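Local coordinates for protein blood group a-and b-cleaving endo-beta-galactosidase (PDB 2YGL) that carries tandem family 51 carbohydrate-binding modules that probably bind blood group glycans, within a family 98 endo-beta-galactosidase cleaving blood group A and B antigens, at residues A[288-293]-A[328-333]; A[295-300]-A[317-322]. All coordinates share one frame; numbering follows the deposited sequence.

Contact 1 (A[288-293]-A[328-333]); sequences FEVVAD and IELKSY
The Phe288 ring meets Ser332 OG at its edge, in plane, 3.7 Å from CD1, while Lys331 O approaches the same CD1 obliquely at 3.3 Å. With its CG anti to the backbone N (chi1 175°), the ring lies alongside Leu330, whose CB is 4.0 Å from Phe288 CZ. The Tyr333 ring makes a cation-pi contact with Lys287 and has Glu289 OE1 at its edge. Its OH donates to Glu289 OE1 over 2.9 Å, meeting it from above the carboxylate plane, 48° out of it. A water also donates to Glu289 OE1 and accepts from Lys331 NZ, joining two groups of opposite charge whose OE1 and NZ atoms stand 5.0 Å apart. The aliphatic part of Lys331 passes obliquely over Val291, with CD 3.8 Å from Val291 CG2. Phe288, Val290, Ile328, Leu330 and Ser332 lie on the opposite, mainly apolar face, where all but Val290 pack against strand 343-352. Between the two faces, Glu289 pairs with Lys331 and Val291 with Glu329, each through two backbone hydrogen bonds; that from Val291 N to Glu329 O is the most bent, at 157°. This is regular antiparallel pairing in a beta-sandwich, one face turned to the core and a polar network on the other.

Contact 2 (A[295-300]-A[317-322]); sequences KVIYSS and VDVEIP
Ile297 and Tyr298 meet Val317, Val319 and Ile321 across the interior of a beta-sandwich, where strand 295-299 at one border of the five-stranded sheet faces strand 315-320 of the other sheet. The segment axes come within 7.5 Å, and no hydrogen bond joins them; the gap is filled mainly by side chains, with two backbone carbonyls touching methyl groups. Both methyls of Val317 lie over one face of the Tyr298 ring: CG1 is 4.0 Å from Tyr298 CG, and CG2 makes a CH-pi contact 4.0 Å from the ring centroid, 28° off the ring normal. Tyr298 reaches this position with CG anti to its own N (chi1 174°). Ile297 has its CG1 between the backbone N and the carbonyl carbon (chi1 59°), and its CD1 lies 3.6 Å from Glu320 O and 3.7 Å from Ile321 CD1. The two isoleucine side chains cross at about a right angle, with Val319 CG2 and Pro322 CD a little farther from Ile297 CD1.

In the next shell, a classic beta bulge sets Ile297 and Tyr298 both opposite Val290, and both of their CB atoms point into the interior. On the other sheet, backbone bonds of Val317 to Ser267 and of Val319 to Phe265 fix strand 315-320 beside strand 262-271, where Arg264 forms a salt bridge with Asp318. The Ile297 backbone itself meets the far strand too: its carbonyl O lies 3.4 Å from Val319 CG2.

In the fold
Contact 2 is nested along the chain inside the loop closed by contact 1, and their centres lie 8 Å apart. They meet through strands 285-292 and 295-299, which follow each other in sequence and are neighbours in one sheet. Two probable hydrogen bonds tie them: Phe288 N to Ser300 OG at 2.8 Å, and Val290 O to Ile297 N at 2.9 Å. Contact 1 thus works within a sheet, whereas contact 2 runs from the border strand of that sheet to the opposing one. Both belong to the second carbohydrate-binding module; the calcium ion is bound in the first, by Val102, Ala152, His155 and Asp159.

Contact 1 (A[288-293]-A[328-333])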
loop_
_atom_site.group_PDB
_atom_site.type_symbol
_atom_site.label_atom_id
_atom_site.label_comp_id
_atom_site.label_asym_id
_atom_site.label_seq_id
_atom_site.Cartn_x
_atom_site.Cartn_y
_atom_site.Cartn_z
ATOM N N PHE A 288 -10.835 -22.945 11.469
ATOM C CA PHE A 288 -11.741 -22.053 10.748
ATOM C C PHE A 288 -11.338 -21.992 9.277
ATOM O O PHE A 288 -10.152 -21.863 8.965
ATOM C CB PHE A 288 -11.723 -20.646 11.357
ATOM C CG PHE A 288 -12.543 -19.637 10.588
ATOM C CD1 PHE A 288 -13.932 -19.610 10.706
ATOM C CD2 PHE A 288 -11.924 -18.715 9.746
ATOM C CE1 PHE A 288 -14.694 -18.681 9.995
ATOM C CE2 PHE A 288 -12.674 -17.781 9.033
ATOM C CZ PHE A 288 -14.061 -17.764 9.159
ATOM N N GLU A 289 -12.327 -22.073 8.390
ATOM C CA GLU A 289 -12.090 -22.053 6.947
ATOM C C GLU A 289 -12.872 -20.962 6.225
ATOM O O GLU A 289 -14.037 -20.713 6.536
ATOM C CB GLU A 289 -12.471 -23.391 6.321
ATOM C CG GLU A 289 -11.549 -24.550 6.645
ATOM C CD GLU A 289 -12.080 -25.868 6.105
ATOM O OE1 GLU A 289 -13.285 -25.946 5.768
ATOM O OE2 GLU A 289 -11.293 -26.828 6.022
ATOM N N VAL A 290 -12.215 -20.318 5.262
ATOM C CA VAL A 290 -12.900 -19.485 4.280
ATOM C C VAL A 290 -12.921 -20.266 2.969
ATOM O O VAL A 290 -11.874 -20.679 2.461
ATOM C CB VAL A 290 -12.228 -18.107 4.094
ATOM C CG1 VAL A 290 -13.020 -17.247 3.104
ATOM C CG2 VAL A 290 -12.102 -17.386 5.429
ATOM N N VAL A 291 -14.120 -20.482 2.440
ATOM C CA VAL A 291 -14.312 -21.356 1.287
ATOM C C VAL A 291 -14.967 -20.588 0.136
ATOM O O VAL A 291 -16.067 -20.052 0.286
ATOM C CB VAL A 291 -15.161 -22.603 1.660
ATOM C CG1 VAL A 291 -15.157 -23.622 0.538
ATOM C CG2 VAL A 291 -14.647 -23.247 2.954
ATOM N N ALA A 292 -14.274 -20.528 -0.998
ATOM C CA ALA A 292 -14.788 -19.878 -2.202
ATOM C C ALA A 292 -15.181 -20.916 -3.246
ATOM O O ALA A 292 -14.332 -21.662 -3.739
ATOM C CB ALA A 292 -13.759 -18.904 -2.769
ATOM N N ASP A 293 -16.473 -20.955 -3.567
ATOM C CA ASP A 293 -17.053 -21.931 -4.509
ATOM C C ASP A 293 -16.606 -23.371 -4.241
ATOM O O ASP A 293 -16.203 -24.087 -5.159
ATOM C CB ASP A 293 -16.769 -21.528 -5.967
ATOM C CG ASP A 293 -17.406 -20.198 -6.342
ATOM O OD1 ASP A 293 -18.534 -19.917 -5.880
ATOM O OD2 ASP A 293 -16.779 -19.431 -7.098
ATOM N N ILE A 328 -19.329 -17.602 -1.078
ATOM C CA ILE A 328 -18.342 -17.622 -0.002
ATOM C C ILE A 328 -18.963 -18.263 1.236
ATOM O O ILE A 328 -20.044 -17.869 1.668
ATOM C CB ILE A 328 -17.779 -16.206 0.317
ATOM C CG1 ILE A 328 -16.946 -15.684 -0.862
ATOM C CG2 ILE A 328 -16.936 -16.227 1.608
ATOM C CD1 ILE A 328 -16.587 -14.209 -0.782
ATOM N N GLU A 329 -18.276 -19.267 1.779
ATOM C CA GLU A 329 -18.692 -19.931 3.011
ATOM C C GLU A 329 -17.648 -19.760 4.111
ATOM O O GLU A 329 -16.441 -19.869 3.867
ATOM C CB GLU A 329 -18.947 -21.420 2.767
ATOM C CG GLU A 329 -20.217 -21.722 1.987
ATOM C CD GLU A 329 -20.253 -23.143 1.454
ATOM O OE1 GLU A 329 -19.336 -23.529 0.698
ATOM O OE2 GLU A 329 -21.207 -23.876 1.785
ATOM N N LEU A 330 -18.129 -19.491 5.323
ATOM C CA LEU A 330 -17.276 -19.356 6.499
ATOM C C LEU A 330 -17.557 -20.523 7.440
ATOM O O LEU A 330 -18.640 -20.612 8.019
ATOM C CB LEU A 330 -17.535 -18.016 7.194
ATOM C CG LEU A 330 -17.517 -16.758 6.315
ATOM C CD1 LEU A 330 -17.907 -15.545 7.135
ATOM C CD2 LEU A 330 -16.154 -16.542 5.644
ATOM N N LYS A 331 -16.581 -21.415 7.578
ATOM C CA LYS A 331 -16.802 -22.705 8.243
ATOM C C LYS A 331 -16.051 -22.820 9.565
ATOM O O LYS A 331 -14.838 -22.603 9.623
ATOM C CB LYS A 331 -16.436 -23.865 7.310
ATOM C CG LYS A 331 -17.197 -23.865 5.990
ATOM C CD LYS A 331 -16.981 -25.158 5.229
ATOM C CE LYS A 331 -17.774 -25.164 3.934
ATOM N NZ LYS A 331 -17.573 -26.426 3.174
ATOM N N SER A 332 -16.788 -23.170 10.617
ATOM C CA SER A 332 -16.248 -23.246 11.972
ATOM C C SER A 332 -16.339 -24.665 12.521
ATOM O O SER A 332 -17.426 -25.246 12.589
ATOM C CB SER A 332 -16.988 -22.277 12.900
ATOM O OG SER A 332 -16.983 -20.966 12.371
ATOM N N TYR A 333 -15.189 -25.204 12.916
ATOM C CA TYR A 333 -15.085 -26.585 13.369
ATOM C C TYR A 333 -14.827 -26.668 14.869
ATOM O O TYR A 333 -13.826 -26.154 15.377
ATOM C CB TYR A 333 -13.983 -27.321 12.604
ATOM C CG TYR A 333 -14.243 -27.485 11.122
ATOM C CD1 TYR A 333 -14.019 -26.431 10.231
ATOM C CD2 TYR A 333 -14.690 -28.703 10.605
ATOM C CE1 TYR A 333 -14.244 -26.581 8.866
ATOM C CE2 TYR A 333 -14.918 -28.865 9.240
ATOM C CZ TYR A 333 -14.692 -27.797 8.376
ATOM O OH TYR A 333 -14.915 -27.946 7.028
HETATM O O HOH W 1 -14.663 -26.850 3.278
HETATM O O HOH W 2 -18.179 -22.133 -1.300
#

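Contact 2 (A[295-300]-A[317-322])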
loop_
_atom_site.group_PDB
_atom_site.type_symbol
_atom_site.label_atom_id
_atom_site.label_comp_id
_atom_site.label_asym_id
_atom_site.label_seq_id
_atom_site.Cartn_x
_atom_site.Cartn_y
_atom_site.Cartn_z
ATOM N N LYS A 295 -14.029 -24.371 -2.639
ATOM C CA LYS A 295 -12.582 -24.481 -2.503
ATOM C C LYS A 295 -12.066 -23.679 -1.307
ATOM O O LYS A 295 -12.310 -22.472 -1.197
ATOM C CB LYS A 295 -11.891 -24.029 -3.796
ATOM C CG LYS A 295 -10.426 -24.436 -3.907
ATOM C CD LYS A 295 -9.823 -23.959 -5.230
ATOM C CE LYS A 295 -8.384 -24.433 -5.404
ATOM N NZ LYS A 295 -7.432 -23.743 -4.483
ATOM N N VAL A 296 -11.355 -24.364 -0.413
ATOM C CA VAL A 296 -10.754 -23.727 0.758
ATOM C C VAL A 296 -9.657 -22.766 0.307
ATOM O O VAL A 296 -8.677 -23.181 -0.317
ATOM C CB VAL A 296 -10.188 -24.780 1.756
ATOM C CG1 VAL A 296 -9.443 -24.109 2.898
ATOM C CG2 VAL A 296 -11.311 -25.659 2.303
ATOM N N ILE A 297 -9.847 -21.480 0.599
ATOM C CA ILE A 297 -8.863 -20.450 0.256
ATOM C C ILE A 297 -8.151 -19.905 1.493
ATOM O O ILE A 297 -7.147 -19.198 1.378
ATOM C CB ILE A 297 -9.473 -19.299 -0.593
ATOM C CG1 ILE A 297 -10.632 -18.619 0.152
ATOM C CG2 ILE A 297 -9.899 -19.824 -1.970
ATOM C CD1 ILE A 297 -11.035 -17.271 -0.418
ATOM N N TYR A 298 -8.690 -20.228 2.669
ATOM C CA TYR A 298 -8.006 -20.015 3.941
ATOM C C TYR A 298 -8.320 -21.141 4.927
ATOM O O TYR A 298 -9.473 -21.550 5.065
ATOM C CB TYR A 298 -8.373 -18.669 4.588
ATOM C CG TYR A 298 -7.764 -18.530 5.974
ATOM C CD1 TYR A 298 -6.483 -18.005 6.142
ATOM C CD2 TYR A 298 -8.451 -18.972 7.111
ATOM C CE1 TYR A 298 -5.908 -17.901 7.401
ATOM C CE2 TYR A 298 -7.881 -18.877 8.376
ATOM C CZ TYR A 298 -6.613 -18.340 8.513
ATOM O OH TYR A 298 -6.044 -18.239 9.758
ATOM N N SER A 299 -7.285 -21.618 5.614
ATOM C CA SER A 299 -7.444 -22.551 6.727
ATOM C C SER A 299 -6.547 -22.148 7.892
ATOM O O SER A 299 -5.368 -21.838 7.703
ATOM C CB SER A 299 -7.129 -23.978 6.290
ATOM O OG SER A 299 -7.429 -24.896 7.325
ATOM N N SER A 300 -7.112 -22.157 9.097
ATOM C CA SER A 300 -6.381 -21.757 10.299
ATOM C C SER A 300 -5.353 -22.794 10.766
ATOM O O SER A 300 -4.491 -22.486 11.593
ATOM C CB SER A 300 -7.353 -21.427 11.438
ATOM O OG SER A 300 -8.084 -22.572 11.839
ATOM N N VAL A 317 -7.418 -12.849 9.708
ATOM C CA VAL A 317 -7.672 -13.499 8.429
ATOM C C VAL A 317 -7.805 -12.407 7.374
ATOM O O VAL A 317 -8.695 -11.556 7.451
ATOM C CB VAL A 317 -8.947 -14.377 8.454
ATOM C CG1 VAL A 317 -9.240 -14.938 7.065
ATOM C CG2 VAL A 317 -8.798 -15.507 9.457
ATOM N N ASP A 318 -6.898 -12.431 6.404
ATOM C CA ASP A 318 -6.890 -11.459 5.321
ATOM C C ASP A 318 -6.557 -12.196 4.032
ATOM O O ASP A 318 -5.390 -12.472 3.747
ATOM C CB ASP A 318 -5.868 -10.351 5.612
ATOM C CG ASP A 318 -5.864 -9.253 4.555
ATOM O OD1 ASP A 318 -6.523 -9.401 3.500
ATOM O OD2 ASP A 318 -5.193 -8.226 4.785
ATOM N N VAL A 319 -7.593 -12.516 3.260
ATOM C CA VAL A 319 -7.445 -13.389 2.097
ATOM C C VAL A 319 -8.095 -12.796 0.842
ATOM O O VAL A 319 -9.175 -12.200 0.909
ATOM C CB VAL A 319 -7.968 -14.834 2.403
ATOM C CG1 VAL A 319 -9.467 -14.839 2.729
ATOM C CG2 VAL A 319 -7.645 -15.805 1.268
ATOM N N GLU A 320 -7.415 -12.951 -0.293
ATOM C CA GLU A 320 -7.948 -12.535 -1.587
ATOM C C GLU A 320 -9.071 -13.466 -2.023
ATOM O O GLU A 320 -8.959 -14.684 -1.896
ATOM C CB GLU A 320 -6.851 -12.534 -2.659
ATOM C CG GLU A 320 -5.856 -11.386 -2.557
ATOM C CD GLU A 320 -4.848 -11.366 -3.702
ATOM O OE1 GLU A 320 -4.713 -12.384 -4.421
ATOM O OE2 GLU A 320 -4.182 -10.324 -3.885
ATOM N N ILE A 321 -10.149 -12.882 -2.532
ATOM C CA ILE A 321 -11.243 -13.653 -3.114
ATOM C C ILE A 321 -11.007 -13.734 -4.621
ATOM O O ILE A 321 -10.857 -12.697 -5.275
ATOM C CB ILE A 321 -12.629 -13.009 -2.822
ATOM C CG1 ILE A 321 -12.820 -12.730 -1.319
ATOM C CG2 ILE A 321 -13.762 -13.861 -3.391
ATOM C CD1 ILE A 321 -12.661 -13.935 -0.398
ATOM N N PRO A 322 -10.961 -14.960 -5.179
ATOM C CA PRO A 322 -10.704 -15.106 -6.613
ATOM C C PRO A 322 -11.774 -14.427 -7.463
ATOM O O PRO A 322 -12.954 -14.434 -7.102
ATOM C CB PRO A 322 -10.746 -16.624 -6.824
ATOM C CG PRO A 322 -10.451 -17.205 -5.485
ATOM C CD PRO A 322 -11.106 -16.270 -4.518
#